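Local structure of glycosylation Associate Protein 1 (Streptococcus agalactiae serotype V, 6OYC) at residues Asp317-Phe322 against Lys350-Ser355; Val342-Asn347 against Phe377-Phe382. The protein probably takes part, within the Gap123 complex of the accessory Sec system, in the glycosylation and secretion of bacterial glycoproteins, perhaps through sugar binding. All blocks are in the same frame, centred on the assembly; numbering follows the deposited sequence.

Interaction 1 (Asp317-Phe322 against Lys350-Ser355); sequences DLEIYF and KVTFVS
Strands 318-322 and 350-354 run parallel, their axes 4.6 Å apart at closest approach, with Ile320 set beside Val351 and Phe322 beside Phe353. Ile320 and Phe322 each give and accept a backbone hydrogen bond with the partner strand: Ile320 N reaches Lys350 O (2.7 Å) and Ile320 O receives Thr352 N. At the N-terminal end of the pair, Lys350, extended beyond CG, brings NZ to Asp317 OD2 at 2.9 Å, meeting the carboxylate from above its plane in a salt bridge. The two strands belong to one beta-alpha-beta unit, whose connection is helix 329-344, in a Rossmann-like parallel sheet consistent with the GT-B clan. On the face carrying Glu319, Tyr321 and Thr352, Thr352 OG1 donates to the anti side of Glu319 OE1 (2.7 Å), which also forms a salt bridge with Arg420. Val354 CG2 sits over the centre of the Tyr321 ring, 3.5 Å from the centroid, a CH-pi contact, while the phenol oxygen is hydrogen-bonded to Tyr356 OH. On the other face, toward helix 329-344, Phe353 and Phe322 form an offset edge-to-face pair, the edge of Phe353 toward the face of Phe322, planes at 68°, and Val351 CG1 packs on Phe322 CB at 3.9 Å.

Interaction 2 (Val342-Asn347 against Phe377-Phe382); sequences VMLKNN and FDQKFF
Met343, near the C-terminal end of helix 329-344, reaches Phe381 and Phe382 in the loop that follows helix 360-375, packing on the first and making a Met-aromatic contact with the second, where a helix end meets a connection of the parallel alpha/beta domain. Starting at the backbone, Met343 CB lies in the plane of the Phe381 ring, at its edge, 3.9 Å from CE2. The chain then runs on past Phe381, the two side chains sliding by each other in opposite directions. Its sulfur, SD, comes to the rim of Phe382, 3.7 Å from CE1; it is 84° off the ring normal, so the sulfur faces ring hydrogens and not the pi cloud. A bend at the last torsion (chi3 78°) swings the methyl so that CE touches both rings, 3.9 Å from Phe382 CD1 and 4.0 Å from Phe381 CE2. Phe381 presents its outer atoms to the helix from a chi1 of 84°, which places CG between the backbone N and the carbonyl carbon, and Phe382 CB lies over the centre of one face of the Phe381 ring. Around this pair, Leu406 touches both Met343 and Phe382, and Tyr340 meets the Phe382 ring edge-to-face. Gln379 NE2 hydrogen-bonds Tyr340 OH and also lies beside Leu344 CD2. The exposed Leu344 directs that same CD2 to Phe381 CZ at 3.5 Å.

How the interactions relate
The centres of interaction 1 and interaction 2 lie about 14 Å apart in the same parallel sheet domain, and their segments alternate along the chain: strand 318-323, helix 329-344, strand 349-354, then the loop after helix 360-375. Helix 329-344 is the bridge, since it connects the two strands of interaction 1 and its C-terminal end supplies one side of interaction 2. The two also touch directly, with Val351 CG2 3.8 Å from Met343 SD. Strand 406-409, next to 349-354 in the sheet, adds Leu406 to both. Helix 329-344 thus packs on the sheet through Met343 with Val351, and its C-terminal end ties the loop after helix 360-375 to the same alpha/beta domain.

Interaction 1 (Asp317-Phe322 against Lys350-Ser355)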
ATOM      1  N   ASP A 317      -6.802  14.241 -26.540  1.00 55.56           N
ATOM      2  CA  ASP A 317      -5.859  13.130 -26.522  1.00 51.84           C
ATOM      3  C   ASP A 317      -6.565  11.843 -26.109  1.00 48.40           C
ATOM      4  O   ASP A 317      -7.507  11.854 -25.315  1.00 49.28           O
ATOM      5  CB  ASP A 317      -4.712  13.430 -25.555  1.00 52.92           C
ATOM      6  CG  ASP A 317      -3.778  14.507 -26.081  1.00 60.65           C
ATOM      7  OD1 ASP A 317      -3.820  14.772 -27.299  1.00 61.52           O
ATOM      8  OD2 ASP A 317      -3.005  15.091 -25.289  1.00 62.30           O
ATOM      9  N   LEU A 318      -6.130  10.727 -26.687  1.00 45.54           N
ATOM     10  CA  LEU A 318      -6.626   9.397 -26.313  1.00 44.37           C
ATOM     11  C   LEU A 318      -5.426   8.662 -25.711  1.00 46.95           C
ATOM     12  O   LEU A 318      -4.680   7.976 -26.421  1.00 45.00           O
ATOM     13  CB  LEU A 318      -7.214   8.644 -27.500  1.00 41.33           C
ATOM     14  CG  LEU A 318      -8.486   9.213 -28.133  1.00 45.40           C
ATOM     15  CD1 LEU A 318      -8.702   8.605 -29.502  1.00 42.50           C
ATOM     16  CD2 LEU A 318      -9.693   8.957 -27.255  1.00 47.45           C
ATOM     17  N   GLU A 319      -5.226   8.832 -24.406  1.00 36.57           N
ATOM     18  CA  GLU A 319      -3.980   8.429 -23.774  1.00 40.51           C
ATOM     19  C   GLU A 319      -4.059   6.978 -23.313  1.00 38.12           C
ATOM     20  O   GLU A 319      -4.962   6.602 -22.543  1.00 38.51           O
ATOM     21  CB  GLU A 319      -3.640   9.348 -22.604  1.00 44.95           C
ATOM     22  CG  GLU A 319      -2.206   9.179 -22.115  1.00 49.40           C
ATOM     23  CD  GLU A 319      -1.966   9.810 -20.750  1.00 52.82           C
ATOM     24  OE1 GLU A 319      -0.938   9.470 -20.114  1.00 55.91           O
ATOM     25  OE2 GLU A 319      -2.797  10.648 -20.318  1.00 53.41           O
ATOM     26  N   ILE A 320      -3.113   6.173 -23.793  1.00 36.15           N
ATOM     27  CA  ILE A 320      -2.981   4.770 -23.419  1.00 38.95           C
ATOM     28  C   ILE A 320      -1.930   4.657 -22.323  1.00 39.10           C
ATOM     29  O   ILE A 320      -0.801   5.151 -22.472  1.00 39.55           O
ATOM     30  CB  ILE A 320      -2.597   3.900 -24.631  1.00 39.46           C
ATOM     31  CG1 ILE A 320      -3.635   4.022 -25.746  1.00 39.38           C
ATOM     32  CG2 ILE A 320      -2.410   2.432 -24.212  1.00 32.01           C
ATOM     33  CD1 ILE A 320      -3.411   3.067 -26.886  1.00 35.35           C
ATOM     34  N   TYR A 321      -2.294   3.978 -21.240  1.00 31.87           N
ATOM     35  CA  TYR A 321      -1.428   3.727 -20.089  1.00 34.77           C
ATOM     36  C   TYR A 321      -0.934   2.284 -20.188  1.00 33.08           C
ATOM     37  O   TYR A 321      -1.693   1.351 -19.916  1.00 32.49           O
ATOM     38  CB  TYR A 321      -2.239   3.974 -18.812  1.00 31.71           C
ATOM     39  CG  TYR A 321      -1.553   3.875 -17.456  1.00 36.95           C
ATOM     40  CD1 TYR A 321      -1.405   2.643 -16.808  1.00 31.17           C
ATOM     41  CD2 TYR A 321      -1.147   5.021 -16.776  1.00 33.66           C
ATOM     42  CE1 TYR A 321      -0.810   2.567 -15.545  1.00 33.36           C
ATOM     43  CE2 TYR A 321      -0.561   4.947 -15.514  1.00 30.58           C
ATOM     44  CZ  TYR A 321      -0.388   3.719 -14.911  1.00 31.79           C
ATOM     45  OH  TYR A 321       0.194   3.631 -13.667  1.00 35.97           O
ATOM     46  N   PHE A 322       0.330   2.093 -20.586  1.00 37.20           N
ATOM     47  CA  PHE A 322       0.843   0.789 -21.024  1.00 36.50           C
ATOM     48  C   PHE A 322       1.898   0.263 -20.055  1.00 33.96           C
ATOM     49  O   PHE A 322       3.043   0.741 -20.045  1.00 30.53           O
ATOM     50  CB  PHE A 322       1.415   0.894 -22.437  1.00 31.77           C
ATOM     51  CG  PHE A 322       1.614  -0.438 -23.140  1.00 38.11           C
ATOM     52  CD1 PHE A 322       2.522  -1.376 -22.665  1.00 37.96           C
ATOM     53  CD2 PHE A 322       0.927  -0.728 -24.316  1.00 43.74           C
ATOM     54  CE1 PHE A 322       2.728  -2.583 -23.343  1.00 39.14           C
ATOM     55  CE2 PHE A 322       1.128  -1.943 -24.997  1.00 40.64           C
ATOM     56  CZ  PHE A 322       2.023  -2.866 -24.501  1.00 37.80           C
ATOM     57  N   LYS A 350      -1.938   8.629 -27.820  1.00 43.58           N
ATOM     58  CA  LYS A 350      -0.628   8.777 -27.208  1.00 43.98           C
ATOM     59  C   LYS A 350      -0.409   7.597 -26.272  1.00 41.60           C
ATOM     60  O   LYS A 350      -1.365   7.048 -25.720  1.00 42.74           O
ATOM     61  CB  LYS A 350      -0.520  10.099 -26.453  1.00 46.36           C
ATOM     62  CG  LYS A 350      -0.862  11.308 -27.320  1.00 52.03           C
ATOM     63  CD  LYS A 350      -0.531  12.617 -26.622  1.00 59.09           C
ATOM     64  CE  LYS A 350      -0.721  13.820 -27.543  1.00 63.99           C
ATOM     65  NZ  LYS A 350      -0.524  15.103 -26.806  1.00 66.30           N
ATOM     66  N   VAL A 351       0.846   7.189 -26.101  1.00 37.39           N
ATOM     67  CA  VAL A 351       1.155   6.037 -25.260  1.00 40.63           C
ATOM     68  C   VAL A 351       2.088   6.472 -24.138  1.00 40.73           C
ATOM     69  O   VAL A 351       3.173   7.014 -24.390  1.00 41.94           O
ATOM     70  CB  VAL A 351       1.763   4.872 -26.063  1.00 42.97           C
ATOM     71  CG1 VAL A 351       2.114   3.696 -25.115  1.00 35.74           C
ATOM     72  CG2 VAL A 351       0.803   4.407 -27.160  1.00 34.43           C
ATOM     73  N   THR A 352       1.669   6.237 -22.902  1.00 39.78           N
ATOM     74  CA  THR A 352       2.551   6.365 -21.746  1.00 41.02           C
ATOM     75  C   THR A 352       2.980   4.973 -21.304  1.00 36.40           C
ATOM     76  O   THR A 352       2.157   4.193 -20.804  1.00 32.68           O
ATOM     77  CB  THR A 352       1.870   7.080 -20.586  1.00 46.29           C
ATOM     78  OG1 THR A 352       1.380   8.349 -21.019  1.00 47.39           O
ATOM     79  CG2 THR A 352       2.854   7.256 -19.429  1.00 42.75           C
ATOM     80  N   PHE A 353       4.271   4.680 -21.465  1.00 35.62           N
ATOM     81  CA  PHE A 353       4.850   3.453 -20.932  1.00 37.73           C
ATOM     82  C   PHE A 353       5.092   3.592 -19.434  1.00 37.14           C
ATOM     83  O   PHE A 353       5.669   4.583 -18.968  1.00 35.61           O
ATOM     84  CB  PHE A 353       6.151   3.111 -21.646  1.00 37.06           C
ATOM     85  CG  PHE A 353       5.971   2.834 -23.101  1.00 39.99           C
ATOM     86  CD1 PHE A 353       5.218   1.741 -23.517  1.00 39.42           C
ATOM     87  CD2 PHE A 353       6.509   3.690 -24.056  1.00 38.62           C
ATOM     88  CE1 PHE A 353       5.035   1.486 -24.862  1.00 38.20           C
ATOM     89  CE2 PHE A 353       6.328   3.450 -25.406  1.00 40.61           C
ATOM     90  CZ  PHE A 353       5.599   2.346 -25.817  1.00 39.83           C
ATOM     91  N   VAL A 354       4.651   2.592 -18.687  1.00 33.71           N
ATOM     92  CA  VAL A 354       4.609   2.645 -17.234  1.00 32.87           C
ATOM     93  C   VAL A 354       5.448   1.497 -16.691  1.00 36.35           C
ATOM     94  O   VAL A 354       5.212   0.331 -17.032  1.00 34.23           O
ATOM     95  CB  VAL A 354       3.165   2.569 -16.724  1.00 31.42           C
ATOM     96  CG1 VAL A 354       3.104   2.552 -15.165  1.00 33.88           C
ATOM     97  CG2 VAL A 354       2.369   3.724 -17.317  1.00 30.99           C
ATOM     98  N   SER A 355       6.435   1.827 -15.862  1.00 36.08           N
ATOM     99  CA  SER A 355       7.240   0.837 -15.161  1.00 33.40           C
ATOM    100  C   SER A 355       7.079   1.062 -13.666  1.00 37.68           C
ATOM    101  O   SER A 355       7.347   2.164 -13.164  1.00 33.99           O
ATOM    102  CB  SER A 355       8.712   0.927 -15.563  1.00 35.87           C
ATOM    103  OG  SER A 355       9.518   0.178 -14.676  1.00 41.87           O
TER

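Interaction 2 (Val342-Asn347 against Phe377-Phe382)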
ATOM      1  N   VAL A 342      -1.668   1.325 -35.123  1.00 51.66           N
ATOM      2  CA  VAL A 342      -2.890   2.025 -34.726  1.00 51.88           C
ATOM      3  C   VAL A 342      -2.643   3.524 -34.605  1.00 52.76           C
ATOM      4  O   VAL A 342      -3.570   4.327 -34.762  1.00 53.89           O
ATOM      5  CB  VAL A 342      -3.473   1.453 -33.418  1.00 54.61           C
ATOM      6  CG1 VAL A 342      -3.440  -0.073 -33.422  1.00 53.57           C
ATOM      7  CG2 VAL A 342      -2.756   2.027 -32.202  1.00 50.10           C
ATOM      8  N   MET A 343      -1.397   3.928 -34.350  1.00 51.41           N
ATOM      9  CA  MET A 343      -1.103   5.335 -34.112  1.00 53.08           C
ATOM     10  C   MET A 343      -1.003   6.117 -35.412  1.00 59.00           C
ATOM     11  O   MET A 343      -1.413   7.283 -35.461  1.00 59.29           O
ATOM     12  CB  MET A 343       0.184   5.473 -33.300  1.00 48.86           C
ATOM     13  CG  MET A 343      -0.063   5.424 -31.795  1.00 49.48           C
ATOM     14  SD  MET A 343       1.445   5.262 -30.840  1.00 48.82           S
ATOM     15  CE  MET A 343       2.069   6.950 -30.879  1.00 45.99           C
ATOM     16  N   LEU A 344      -0.462   5.502 -36.473  1.00 58.24           N
ATOM     17  CA  LEU A 344      -0.507   6.149 -37.780  1.00 58.20           C
ATOM     18  C   LEU A 344      -1.941   6.334 -38.240  1.00 53.50           C
ATOM     19  O   LEU A 344      -2.272   7.336 -38.875  1.00 58.10           O
ATOM     20  CB  LEU A 344       0.272   5.348 -38.814  1.00 58.83           C
ATOM     21  CG  LEU A 344       1.770   5.147 -38.637  1.00 62.18           C
ATOM     22  CD1 LEU A 344       2.148   3.965 -39.477  1.00 62.76           C
ATOM     23  CD2 LEU A 344       2.555   6.377 -39.065  1.00 65.22           C
ATOM     24  N   LYS A 345      -2.812   5.388 -37.905  1.00 57.19           N
ATOM     25  CA  LYS A 345      -4.228   5.485 -38.224  1.00 58.03           C
ATOM     26  C   LYS A 345      -4.993   6.447 -37.321  1.00 62.68           C
ATOM     27  O   LYS A 345      -6.186   6.671 -37.569  1.00 62.55           O
ATOM     28  CB  LYS A 345      -4.879   4.102 -38.124  1.00 59.39           C
ATOM     29  CG  LYS A 345      -4.652   3.197 -39.317  1.00 61.22           C
ATOM     30  CD  LYS A 345      -5.271   1.835 -39.064  1.00 66.22           C
ATOM     31  CE  LYS A 345      -6.700   1.964 -38.551  1.00 74.90           C
ATOM     32  NZ  LYS A 345      -6.923   1.183 -37.291  1.00 69.91           N
ATOM     33  N   ASN A 346      -4.364   7.008 -36.278  1.00 61.70           N
ATOM     34  CA  ASN A 346      -5.096   7.850 -35.324  1.00 55.98           C
ATOM     35  C   ASN A 346      -4.102   8.751 -34.589  1.00 57.98           C
ATOM     36  O   ASN A 346      -3.459   8.314 -33.629  1.00 55.10           O
ATOM     37  CB  ASN A 346      -5.897   7.002 -34.357  1.00 50.57           C
ATOM     38  CG  ASN A 346      -6.847   7.828 -33.520  1.00 53.78           C
ATOM     39  OD1 ASN A 346      -6.608   9.008 -33.272  1.00 52.49           O
ATOM     40  ND2 ASN A 346      -7.939   7.212 -33.081  1.00 50.97           N
ATOM     41  N   ASN A 347      -4.026  10.015 -35.026  1.00 60.27           N
ATOM     42  CA  ASN A 347      -3.076  10.997 -34.511  1.00 59.06           C
ATOM     43  C   ASN A 347      -3.378  11.447 -33.082  1.00 53.37           C
ATOM     44  O   ASN A 347      -2.536  12.120 -32.475  1.00 46.10           O
ATOM     45  CB  ASN A 347      -3.050  12.221 -35.438  1.00 57.83           C
ATOM     46  CG  ASN A 347      -4.417  12.532 -36.029  1.00 66.47           C
ATOM     47  OD1 ASN A 347      -5.270  13.127 -35.369  1.00 72.75           O
ATOM     48  ND2 ASN A 347      -4.631  12.127 -37.277  1.00 71.12           N
ATOM     49  N   PHE A 377      11.847   2.764 -35.902  1.00 58.30           N
ATOM     50  CA  PHE A 377      10.717   3.148 -36.734  1.00 61.65           C
ATOM     51  C   PHE A 377      10.957   4.449 -37.481  1.00 62.25           C
ATOM     52  O   PHE A 377      10.146   4.799 -38.350  1.00 66.19           O
ATOM     53  CB  PHE A 377       9.444   3.239 -35.902  1.00 56.53           C
ATOM     54  CG  PHE A 377       8.951   1.908 -35.433  1.00 54.82           C
ATOM     55  CD1 PHE A 377       9.603   1.239 -34.407  1.00 51.53           C
ATOM     56  CD2 PHE A 377       7.852   1.314 -36.025  1.00 54.56           C
ATOM     57  CE1 PHE A 377       9.157   0.009 -33.967  1.00 47.66           C
ATOM     58  CE2 PHE A 377       7.397   0.080 -35.588  1.00 52.86           C
ATOM     59  CZ  PHE A 377       8.049  -0.574 -34.561  1.00 49.35           C
ATOM     60  N   ASP A 378      12.033   5.174 -37.159  1.00 62.34           N
ATOM     61  CA  ASP A 378      12.501   6.288 -37.980  1.00 71.97           C
ATOM     62  C   ASP A 378      11.500   7.453 -38.005  1.00 69.98           C
ATOM     63  O   ASP A 378      11.467   8.238 -38.959  1.00 72.54           O
ATOM     64  CB  ASP A 378      12.816   5.773 -39.396  1.00 70.55           C
ATOM     65  CG  ASP A 378      13.376   6.828 -40.303  1.00 75.82           C
ATOM     66  OD1 ASP A 378      14.347   7.496 -39.890  1.00 72.51           O
ATOM     67  OD2 ASP A 378      12.829   6.983 -41.422  1.00 76.62           O
ATOM     68  N   GLN A 379      10.683   7.601 -36.959  1.00 61.41           N
ATOM     69  CA  GLN A 379       9.581   8.558 -36.973  1.00 60.66           C
ATOM     70  C   GLN A 379       9.489   9.300 -35.646  1.00 64.82           C
ATOM     71  O   GLN A 379       9.420   8.674 -34.581  1.00 57.69           O
ATOM     72  CB  GLN A 379       8.262   7.844 -37.268  1.00 63.83           C
ATOM     73  CG  GLN A 379       8.102   7.453 -38.719  1.00 71.13           C
ATOM     74  CD  GLN A 379       6.985   8.217 -39.386  1.00 71.47           C
ATOM     75  OE1 GLN A 379       7.081   9.430 -39.572  1.00 67.49           O
ATOM     76  NE2 GLN A 379       5.912   7.517 -39.738  1.00 74.54           N
ATOM     77  N   LYS A 380       9.437  10.637 -35.722  1.00 63.76           N
ATOM     78  CA  LYS A 380       9.593  11.464 -34.531  1.00 61.38           C
ATOM     79  C   LYS A 380       8.381  11.375 -33.604  1.00 59.85           C
ATOM     80  O   LYS A 380       8.531  11.482 -32.376  1.00 55.24           O
ATOM     81  CB  LYS A 380       9.876  12.916 -34.925  1.00 65.16           C
ATOM     82  CG  LYS A 380      10.212  13.811 -33.727  1.00 72.46           C
ATOM     83  CD  LYS A 380      11.631  14.382 -33.806  1.00 82.05           C
ATOM     84  CE  LYS A 380      11.889  15.385 -32.673  1.00 82.22           C
ATOM     85  NZ  LYS A 380      12.716  14.844 -31.544  1.00 74.89           N
ATOM     86  N   PHE A 381       7.178  11.176 -34.152  1.00 55.50           N
ATOM     87  CA  PHE A 381       6.015  11.006 -33.287  1.00 57.19           C
ATOM     88  C   PHE A 381       6.094   9.713 -32.478  1.00 58.99           C
ATOM     89  O   PHE A 381       5.387   9.577 -31.471  1.00 50.59           O
ATOM     90  CB  PHE A 381       4.724  11.052 -34.110  1.00 53.68           C
ATOM     91  CG  PHE A 381       4.345   9.735 -34.732  1.00 59.93           C
ATOM     92  CD1 PHE A 381       4.859   9.360 -35.968  1.00 59.64           C
ATOM     93  CD2 PHE A 381       3.458   8.873 -34.087  1.00 58.80           C
ATOM     94  CE1 PHE A 381       4.506   8.146 -36.546  1.00 63.24           C
ATOM     95  CE2 PHE A 381       3.104   7.651 -34.656  1.00 58.84           C
ATOM     96  CZ  PHE A 381       3.622   7.290 -35.888  1.00 60.94           C
ATOM     97  N   PHE A 382       6.951   8.776 -32.891  1.00 55.77           N
ATOM     98  CA  PHE A 382       7.105   7.471 -32.264  1.00 50.85           C
ATOM     99  C   PHE A 382       8.506   7.331 -31.683  1.00 49.25           C
ATOM    100  O   PHE A 382       9.241   6.406 -32.042  1.00 47.22           O
ATOM    101  CB  PHE A 382       6.833   6.367 -33.297  1.00 54.76           C
ATOM    102  CG  PHE A 382       6.402   5.042 -32.704  1.00 50.94           C
ATOM    103  CD1 PHE A 382       5.095   4.848 -32.272  1.00 47.84           C
ATOM    104  CD2 PHE A 382       7.297   3.983 -32.609  1.00 47.98           C
ATOM    105  CE1 PHE A 382       4.689   3.625 -31.733  1.00 47.86           C
ATOM    106  CE2 PHE A 382       6.901   2.757 -32.068  1.00 49.36           C
ATOM    107  CZ  PHE A 382       5.594   2.579 -31.629  1.00 43.21           C
TER